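Local structure of peroxisomal fatty acid beta-oxidation multifunctional protein MFP2 (Arabidopsis thaliana, 2WTB) at residues G7-E12 and A19-I24; H420-S425 and R444-H449; N499-P504 and F633-E638. The protein carries out successive steps of peroxisomal fatty acid beta-oxidation during seed germination, combining enoyl-CoA hydratase and 3-hydroxyacyl-CoA dehydrogenase activities in one chain. All coordinates share one frame; numbering follows the deposited sequence.

Contact 1: residues G7-E12 and A19-I24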
loop_
_atom_site.group_PDB
_atom_site.type_symbol
_atom_site.label_atom_id
_atom_site.label_comp_id
_atom_site.label_asym_id
_atom_site.label_seq_id
_atom_site.Cartn_x
_atom_site.Cartn_y
_atom_site.Cartn_z
ATOM N N GLY A 7 -5.062 -26.477 3.329
ATOM C CA GLY A 7 -5.112 -26.727 4.758
ATOM C C GLY A 7 -6.162 -27.758 5.128
ATOM O O GLY A 7 -6.693 -28.453 4.262
ATOM N N LYS A 8 -6.469 -27.854 6.418
ATOM C CA LYS A 8 -7.429 -28.839 6.897
ATOM C C LYS A 8 -8.205 -28.337 8.111
ATOM O O LYS A 8 -8.096 -27.171 8.493
ATOM C CB LYS A 8 -6.711 -30.141 7.256
ATOM C CG LYS A 8 -5.725 -30.001 8.407
ATOM C CD LYS A 8 -5.034 -31.323 8.721
ATOM C CE LYS A 8 -3.933 -31.143 9.761
ATOM N NZ LYS A 8 -3.316 -32.436 10.170
ATOM N N THR A 9 -8.994 -29.228 8.703
ATOM C CA THR A 9 -9.670 -28.957 9.966
ATOM C C THR A 9 -9.696 -30.227 10.802
ATOM O O THR A 9 -9.791 -31.329 10.264
ATOM C CB THR A 9 -11.121 -28.492 9.762
ATOM O OG1 THR A 9 -11.901 -29.571 9.235
ATOM C CG2 THR A 9 -11.181 -27.302 8.812
ATOM N N VAL A 10 -9.608 -30.071 12.117
ATOM C CA VAL A 10 -9.695 -31.208 13.024
ATOM C C VAL A 10 -10.867 -31.025 13.981
ATOM O O VAL A 10 -11.015 -29.969 14.596
ATOM C CB VAL A 10 -8.395 -31.389 13.833
ATOM C CG1 VAL A 10 -8.605 -32.389 14.960
ATOM C CG2 VAL A 10 -7.254 -31.827 12.922
ATOM N N MET A 11 -11.704 -32.051 14.096
ATOM C CA MET A 11 -12.851 -31.998 14.999
ATOM C C MET A 11 -12.713 -33.006 16.134
ATOM O O MET A 11 -12.380 -34.168 15.906
ATOM C CB MET A 11 -14.157 -32.239 14.235
ATOM C CG MET A 11 -15.361 -32.499 15.130
ATOM S SD MET A 11 -16.849 -32.943 14.206
ATOM C CE MET A 11 -17.549 -31.333 13.885
ATOM N N GLU A 12 -12.968 -32.550 17.355
ATOM C CA GLU A 12 -12.907 -33.415 18.527
ATOM C C GLU A 12 -14.134 -33.215 19.411
ATOM O O GLU A 12 -14.497 -32.087 19.736
ATOM C CB GLU A 12 -11.627 -33.151 19.321
ATOM C CG GLU A 12 -10.357 -33.397 18.523
ATOM C CD GLU A 12 -9.101 -33.132 19.324
ATOM O OE1 GLU A 12 -9.218 -32.635 20.463
ATOM O OE2 GLU A 12 -7.996 -33.419 18.813
ATOM N N ALA A 19 -18.693 -30.453 20.007
ATOM C CA ALA A 19 -17.693 -30.709 18.981
ATOM C C ALA A 19 -16.885 -29.447 18.687
ATOM O O ALA A 19 -17.435 -28.433 18.257
ATOM C CB ALA A 19 -18.356 -31.232 17.711
ATOM N N VAL A 20 -15.579 -29.518 18.924
ATOM C CA VAL A 20 -14.680 -28.400 18.661
ATOM C C VAL A 20 -13.946 -28.601 17.341
ATOM O O VAL A 20 -13.234 -29.588 17.164
ATOM C CB VAL A 20 -13.632 -28.248 19.776
ATOM C CG1 VAL A 20 -12.759 -27.028 19.523
ATOM C CG2 VAL A 20 -14.311 -28.161 21.133
ATOM N N ILE A 21 -14.118 -27.658 16.420
ATOM C CA ILE A 21 -13.476 -27.727 15.114
ATOM C C ILE A 21 -12.374 -26.683 15.004
ATOM O O ILE A 21 -12.635 -25.484 15.114
ATOM C CB ILE A 21 -14.491 -27.486 13.983
ATOM C CG1 ILE A 21 -15.664 -28.458 14.102
ATOM C CG2 ILE A 21 -13.824 -27.608 12.620
ATOM C CD1 ILE A 21 -16.694 -28.279 13.022
ATOM N N THR A 22 -11.143 -27.140 14.783
ATOM C CA THR A 22 -10.001 -26.237 14.665
ATOM C C THR A 22 -9.613 -26.013 13.208
ATOM O O THR A 22 -9.350 -26.963 12.473
ATOM C CB THR A 22 -8.766 -26.757 15.431
ATOM O OG1 THR A 22 -9.126 -27.070 16.783
ATOM C CG2 THR A 22 -7.658 -25.710 15.433
ATOM N N LEU A 23 -9.579 -24.749 12.798
ATOM C CA LEU A 23 -9.162 -24.397 11.449
ATOM C C LEU A 23 -7.641 -24.388 11.369
ATOM O O LEU A 23 -6.975 -23.645 12.089
ATOM C CB LEU A 23 -9.723 -23.031 11.051
ATOM C CG LEU A 23 -11.230 -22.819 11.234
ATOM C CD1 LEU A 23 -11.608 -21.383 10.905
ATOM C CD2 LEU A 23 -12.036 -23.797 10.389
ATOM N N ILE A 24 -7.095 -25.220 10.489
ATOM C CA ILE A 24 -5.651 -25.387 10.403
ATOM C C ILE A 24 -5.126 -25.154 8.990
ATOM O O ILE A 24 -5.146 -26.055 8.152
ATOM C CB ILE A 24 -5.229 -26.791 10.872
ATOM C CG1 ILE A 24 -5.842 -27.099 12.237
ATOM C CG2 ILE A 24 -3.717 -26.904 10.924
ATOM C CD1 ILE A 24 -5.486 -28.466 12.762
#

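Contact 2: residues H420-S425 and R444-H449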
loop_
_atom_site.group_PDB
_atom_site.type_symbol
_atom_site.label_atom_id
_atom_site.label_comp_id
_atom_site.label_asym_id
_atom_site.label_seq_id
_atom_site.Cartn_x
_atom_site.Cartn_y
_atom_site.Cartn_z
ATOM N N HIS A 420 31.838 -2.750 10.967
ATOM C CA HIS A 420 30.643 -3.421 10.470
ATOM C C HIS A 420 29.538 -2.423 10.144
ATOM O O HIS A 420 28.547 -2.766 9.501
ATOM C CB HIS A 420 30.131 -4.407 11.518
ATOM C CG HIS A 420 29.597 -3.749 12.751
ATOM N ND1 HIS A 420 30.408 -3.332 13.785
ATOM C CD2 HIS A 420 28.332 -3.431 13.115
ATOM C CE1 HIS A 420 29.667 -2.790 14.733
ATOM N NE2 HIS A 420 28.403 -2.837 14.352
ATOM N N CYS A 421 29.715 -1.187 10.599
ATOM C CA CYS A 421 28.683 -0.161 10.474
ATOM C C CYS A 421 28.318 0.135 9.023
ATOM O O CYS A 421 29.195 0.295 8.172
ATOM C CB CYS A 421 29.133 1.122 11.170
ATOM S SG CYS A 421 27.889 2.410 11.205
ATOM N N ILE A 422 27.019 0.209 8.748
ATOM C CA ILE A 422 26.534 0.496 7.401
ATOM C C ILE A 422 26.672 1.979 7.067
ATOM O O ILE A 422 26.257 2.840 7.843
ATOM C CB ILE A 422 25.069 0.057 7.224
ATOM C CG1 ILE A 422 24.961 -1.465 7.321
ATOM C CG2 ILE A 422 24.523 0.547 5.893
ATOM C CD1 ILE A 422 23.546 -1.980 7.317
ATOM N N LEU A 423 27.264 2.270 5.913
ATOM C CA LEU A 423 27.490 3.647 5.489
ATOM C C LEU A 423 26.466 4.075 4.440
ATOM O O LEU A 423 26.775 4.171 3.252
ATOM C CB LEU A 423 28.915 3.815 4.953
ATOM C CG LEU A 423 30.027 4.044 5.984
ATOM C CD1 LEU A 423 29.736 3.338 7.302
ATOM C CD2 LEU A 423 31.382 3.619 5.429
ATOM N N ALA A 424 25.245 4.334 4.895
ATOM C CA ALA A 424 24.143 4.648 3.997
ATOM C C ALA A 424 24.001 6.149 3.766
ATOM O O ALA A 424 24.315 6.956 4.643
ATOM C CB ALA A 424 22.845 4.067 4.538
ATOM N N SER A 425 23.523 6.512 2.580
ATOM C CA SER A 425 23.307 7.912 2.235
ATOM C C SER A 425 21.907 8.155 1.684
ATOM O O SER A 425 21.370 7.338 0.936
ATOM C CB SER A 425 24.345 8.388 1.221
ATOM O OG SER A 425 23.960 9.626 0.654
ATOM N N ARG A 444 30.330 -1.289 2.138
ATOM C CA ARG A 444 29.468 -0.850 3.231
ATOM C C ARG A 444 28.601 0.342 2.842
ATOM O O ARG A 444 27.702 0.732 3.588
ATOM C CB ARG A 444 30.307 -0.476 4.454
ATOM C CG ARG A 444 30.848 -1.650 5.243
ATOM C CD ARG A 444 31.376 -1.189 6.590
ATOM N NE ARG A 444 32.670 -0.520 6.482
ATOM C CZ ARG A 444 33.131 0.361 7.363
ATOM N NH1 ARG A 444 32.395 0.698 8.413
ATOM N NH2 ARG A 444 34.323 0.915 7.190
ATOM N N ILE A 445 28.880 0.928 1.682
ATOM C CA ILE A 445 28.165 2.124 1.245
ATOM C C ILE A 445 26.938 1.779 0.406
ATOM O O ILE A 445 27.044 1.125 -0.632
ATOM C CB ILE A 445 29.087 3.082 0.466
ATOM C CG1 ILE A 445 30.094 3.727 1.419
ATOM C CG2 ILE A 445 28.272 4.151 -0.240
ATOM C CD1 ILE A 445 31.216 4.454 0.721
ATOM N N VAL A 446 25.776 2.225 0.873
ATOM C CA VAL A 446 24.509 1.930 0.214
ATOM C C VAL A 446 23.613 3.167 0.205
ATOM O O VAL A 446 23.853 4.121 0.946
ATOM C CB VAL A 446 23.779 0.761 0.910
ATOM C CG1 VAL A 446 23.332 1.169 2.305
ATOM C CG2 VAL A 446 22.597 0.281 0.075
ATOM N N GLY A 447 22.585 3.150 -0.638
ATOM C CA GLY A 447 21.668 4.269 -0.740
ATOM C C GLY A 447 20.342 4.022 -0.046
ATOM O O GLY A 447 19.580 3.137 -0.435
ATOM N N ALA A 448 20.069 4.805 0.992
ATOM C CA ALA A 448 18.784 4.751 1.677
ATOM C C ALA A 448 17.968 5.985 1.304
ATOM O O ALA A 448 18.007 7.006 1.992
ATOM C CB ALA A 448 18.985 4.669 3.182
ATOM N N HIS A 449 17.237 5.886 0.199
ATOM C CA HIS A 449 16.554 7.041 -0.366
ATOM C C HIS A 449 15.119 7.160 0.130
ATOM O O HIS A 449 14.289 6.291 -0.131
ATOM C CB HIS A 449 16.582 6.979 -1.893
ATOM C CG HIS A 449 16.145 8.246 -2.555
ATOM N ND1 HIS A 449 14.984 8.339 -3.292
ATOM C CD2 HIS A 449 16.710 9.476 -2.586
ATOM C CE1 HIS A 449 14.856 9.571 -3.753
ATOM N NE2 HIS A 449 15.890 10.281 -3.338
#

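Contact 3: residues N499-P504 and F633-E638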
loop_
_atom_site.group_PDB
_atom_site.type_symbol
_atom_site.label_atom_id
_atom_site.label_comp_id
_atom_site.label_asym_id
_atom_site.label_seq_id
_atom_site.Cartn_x
_atom_site.Cartn_y
_atom_site.Cartn_z
ATOM N N ASN A 499 12.361 8.877 -9.270
ATOM C CA ASN A 499 12.544 10.193 -9.870
ATOM C C ASN A 499 12.906 10.142 -11.351
ATOM O O ASN A 499 12.428 10.956 -12.136
ATOM C CB ASN A 499 13.587 10.998 -9.096
ATOM C CG ASN A 499 13.087 11.433 -7.735
ATOM O OD1 ASN A 499 13.837 11.990 -6.933
ATOM N ND2 ASN A 499 11.812 11.180 -7.467
ATOM N N ARG A 500 13.751 9.190 -11.730
ATOM C CA ARG A 500 14.122 9.031 -13.132
ATOM C C ARG A 500 12.913 8.625 -13.966
ATOM O O ARG A 500 12.796 8.985 -15.135
ATOM C CB ARG A 500 15.227 7.987 -13.289
ATOM C CG ARG A 500 15.577 7.709 -14.740
ATOM C CD ARG A 500 16.527 6.537 -14.883
ATOM N NE ARG A 500 16.742 6.196 -16.286
ATOM C CZ ARG A 500 17.458 5.158 -16.700
ATOM N NH1 ARG A 500 18.034 4.353 -15.817
ATOM N NH2 ARG A 500 17.598 4.923 -17.997
ATOM N N MET A 501 12.017 7.868 -13.347
ATOM C CA MET A 501 10.837 7.347 -14.014
ATOM C C MET A 501 9.894 8.473 -14.422
ATOM O O MET A 501 9.370 8.489 -15.537
ATOM C CB MET A 501 10.109 6.400 -13.067
ATOM C CG MET A 501 9.456 5.209 -13.722
ATOM S SD MET A 501 8.725 4.144 -12.469
ATOM C CE MET A 501 8.384 2.682 -13.435
ATOM N N PHE A 502 9.687 9.419 -13.511
ATOM C CA PHE A 502 8.686 10.463 -13.699
ATOM C C PHE A 502 9.253 11.817 -14.116
ATOM O O PHE A 502 8.534 12.817 -14.120
ATOM C CB PHE A 502 7.844 10.624 -12.429
ATOM C CG PHE A 502 6.772 9.587 -12.280
ATOM C CD1 PHE A 502 5.519 9.786 -12.831
ATOM C CD2 PHE A 502 7.018 8.409 -11.599
ATOM C CE1 PHE A 502 4.529 8.832 -12.701
ATOM C CE2 PHE A 502 6.031 7.453 -11.464
ATOM C CZ PHE A 502 4.786 7.665 -12.016
ATOM N N PHE A 503 10.532 11.861 -14.472
ATOM C CA PHE A 503 11.115 13.125 -14.907
ATOM C C PHE A 503 10.544 13.606 -16.249
ATOM O O PHE A 503 10.383 14.809 -16.450
ATOM C CB PHE A 503 12.653 13.089 -14.906
ATOM C CG PHE A 503 13.267 12.660 -16.210
ATOM C CD1 PHE A 503 13.262 13.505 -17.309
ATOM C CD2 PHE A 503 13.881 11.423 -16.327
ATOM C CE1 PHE A 503 13.833 13.114 -18.506
ATOM C CE2 PHE A 503 14.457 11.026 -17.519
ATOM C CZ PHE A 503 14.434 11.874 -18.610
ATOM N N PRO A 504 10.228 12.670 -17.165
ATOM C CA PRO A 504 9.599 13.054 -18.436
ATOM C C PRO A 504 8.181 13.588 -18.233
ATOM O O PRO A 504 7.723 14.446 -18.986
ATOM C CB PRO A 504 9.550 11.736 -19.218
ATOM C CG PRO A 504 10.572 10.864 -18.576
ATOM C CD PRO A 504 10.539 11.231 -17.129
ATOM N N PHE A 633 3.013 7.967 -21.652
ATOM C CA PHE A 633 3.722 7.042 -22.528
ATOM C C PHE A 633 5.234 7.275 -22.504
ATOM O O PHE A 633 6.008 6.318 -22.539
ATOM C CB PHE A 633 3.166 7.105 -23.952
ATOM C CG PHE A 633 1.905 6.310 -24.143
ATOM C CD1 PHE A 633 1.032 6.108 -23.087
ATOM C CD2 PHE A 633 1.586 5.775 -25.381
ATOM C CE1 PHE A 633 -0.129 5.380 -23.258
ATOM C CE2 PHE A 633 0.424 5.047 -25.558
ATOM C CZ PHE A 633 -0.435 4.850 -24.496
ATOM N N PRO A 634 5.663 8.547 -22.447
ATOM C CA PRO A 634 7.093 8.816 -22.262
ATOM C C PRO A 634 7.604 8.283 -20.924
ATOM O O PRO A 634 8.778 7.933 -20.816
ATOM C CB PRO A 634 7.165 10.345 -22.294
ATOM C CG PRO A 634 5.990 10.754 -23.108
ATOM C CD PRO A 634 4.910 9.776 -22.753
ATOM N N VAL A 635 6.733 8.224 -19.921
ATOM C CA VAL A 635 7.097 7.629 -18.637
ATOM C C VAL A 635 7.237 6.114 -18.774
ATOM O O VAL A 635 8.167 5.518 -18.229
ATOM C CB VAL A 635 6.077 7.960 -17.528
ATOM C CG1 VAL A 635 6.338 7.111 -16.303
ATOM C CG2 VAL A 635 6.138 9.436 -17.172
ATOM N N VAL A 636 6.311 5.494 -19.501
ATOM C CA VAL A 636 6.419 4.074 -19.811
ATOM C C VAL A 636 7.745 3.830 -20.511
ATOM O O VAL A 636 8.491 2.911 -20.169
ATOM C CB VAL A 636 5.289 3.599 -20.740
ATOM C CG1 VAL A 636 5.541 2.164 -21.193
ATOM C CG2 VAL A 636 3.940 3.718 -20.054
ATOM N N ASN A 637 8.031 4.673 -21.497
ATOM C CA ASN A 637 9.268 4.590 -22.257
ATOM C C ASN A 637 10.486 4.571 -21.337
ATOM O O ASN A 637 11.422 3.798 -21.543
ATOM C CB ASN A 637 9.359 5.767 -23.230
ATOM C CG ASN A 637 10.377 5.541 -24.324
ATOM O OD1 ASN A 637 10.803 4.413 -24.570
ATOM N ND2 ASN A 637 10.769 6.617 -24.995
ATOM N N GLU A 638 10.461 5.424 -20.318
ATOM C CA GLU A 638 11.580 5.552 -19.397
ATOM C C GLU A 638 11.622 4.372 -18.436
ATOM O O GLU A 638 12.696 3.880 -18.087
ATOM C CB GLU A 638 11.486 6.868 -18.623
ATOM C CG GLU A 638 12.748 7.229 -17.861
ATOM C CD GLU A 638 13.945 7.421 -18.774
ATOM O OE1 GLU A 638 13.770 7.968 -19.883
ATOM O OE2 GLU A 638 15.062 7.030 -18.378
#

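Contact 1: residues G7-E12 and A19-I24
M11 lies obliquely over I21 on the inner face of an antiparallel hairpin, and here the packing is tightest. The methionine chain runs extended and turns only at its last torsion (chi3 -88°), which brings CE over the long branch of I21; the modelled 3.3 Å from M11 CE to I21 CD1 is doubtfully short, but M11 CB also approaches I21 CG1, at 4.1 Å. M11 CE touches A19 CB as well, at 3.9 Å. A slender, flexible thioether suits this corner between a branched side chain and a small one. Along the same face T9 and L23 stand side by side, with T9 CG2 3.9 Å from L23 CD2, while T9 OG1 bonds N42 of helix 33-46, which packs here.

The other face is looser and more open to solvent. V10 CG2 meets I24 CD1 at 3.8 Å, but K8 touches I24 through CG before its charged end runs on, and both K8 and E12 are exposed, as suits their charges.

Three hydrogen-bonded pairs, K8 with I24, V10 with T22 and E12 with V20, close the ladder. The K8 N to I24 O bond is 2.8 Å long and almost straight (175°), and V10 N reaches T22 O in the carbonyl plane, on a lone pair. Segment 19-24 also pairs with strand 54-59, so 8-13 forms the outermost strand of the crotonase-type sheet. Backbone bonds that use no side-chain atom thus hold the register. The largely apolar M11, I21 and L23 face, its T9 hydroxyl satisfied by N42, is consistent with burial, whereas K8 and E12 suit the mixed face to solvent at the sheet's edge.

Contact 2: residues H420-S425 and R444-H449
L423 N gives R444 O a 2.8 Å hydrogen bond, the first rung of a parallel ladder. The donor stands above the plane of the R444 carbonyl, and the next rung, V446 N to L423 O at 3.2 Å, is also steeply tilted; S425 N meets V446 O nearly along the C=O axis. The strands, whose directions differ by 43°, belong to one beta-alpha-beta unit of the dehydrogenase's Rossmann-type sheet.

Just ahead of its strand, R444 folds its side chain back along the neighbouring segment. A bend at chi3 (-76°) brings NH1 to C421 O, 3.2 Å away, on a lone pair in the carbonyl plane. L423 CD2 lies over the centre of one guanidinium face, 4.2 Å above it. With a leucine here, C421 O would probably lose its side-chain donor and L423 the flat group beneath its methyl.

On the opposite face V446 CG1 touches both A424 CB, at 3.7 Å, and I422 CG2, at 3.8 Å, because chi1 (67°) puts CG1 between the backbone N and the carbonyl carbon. A424 CB and A448 CB meet at 4.1 Å, an approach that small methyls suit. Helix 470-482 packs on I422 and V446; F410 of helix 403-416 covers L423 and I445. S425, on the L423 face, has OG bonded to E397 and to T427 N.

The strand ends at H449, beside E461 and S428, probably at the dehydrogenase site, as in relatives. Behind it, the buried R444 is met by C421 O, a weak bond to S441 and, alongside, E414, while aliphatic groups fill the strand faces.

Contact 3: residues N499-P504 and F633-E638
E638 is a knob in a hole on the facing helix: its side chain sits among R500, M501, F503 and P504 where two helices of the dehydrogenase's helical C-terminal part pack nearly antiparallel. The short segments run at 148° to each other with axes only 7.8 Å apart, close enough for side chains of one to press on the backbone of the other.

The knob is shaped by a bend. E638 leaves its helix extended, then turns at chi2 (62°), so that CG lies against the backbone of the hollow, 3.2 Å from R500 O, and the carboxylate swings toward the arginine. P504 forms one wall, its CG near E638 CB, and F503 another, its CE2 3.9 Å from E638 CD. A glutamate suits the place because its methylenes lie on backbone carbonyls and the P504 ring while its carboxylate meets R500 within the buried interface. There R561 and R641 also form salt bridges with it, so the carboxylate is probably held ionised.

A second bump is V635, both of whose methyls face the M501 carbonyl; V635 CG1 comes to 3.4 Å from M501 O. The same methyl lies over a face of the F502 ring, 4.4 Å from F502 CE1. Farther on, two compact rings suit the close approach of the helices, P504 CB and P634 CB meeting at 4.1 Å.

R500 runs extended alongside the knob, and its NH1 pairs with E645. Its guanidinium is turned 50° from the E638 carboxylate, and R500 NE reaches E638 OE2 at 2.8 Å on the anti lone pair, with R500 NH2 adding a weak bond of 3.3 Å to the same oxygen.

Overall arrangement
The three contacts follow one another along the chain and sample its main working parts. Contact 1 lies in the N-terminal hydratase/isomerase region, where the L23 side chain is about 11 Å from that of E119, the predicted nucleophile. Its centre is about 48 Å from that of contact 2 and about 52 Å from that of contact 3, on the opposite side of the chain's centre from the latter. Contacts 2 and 3, with centres about 27 Å apart, belong to the dehydrogenase and touch where H449 CE1 packs 4.1 Å from N499 OD1. S428 OG hydrogen-bonds H449 NE2 and the N499 side chain touches S428, so both contacts probably reach the dehydrogenase site, as in relatives.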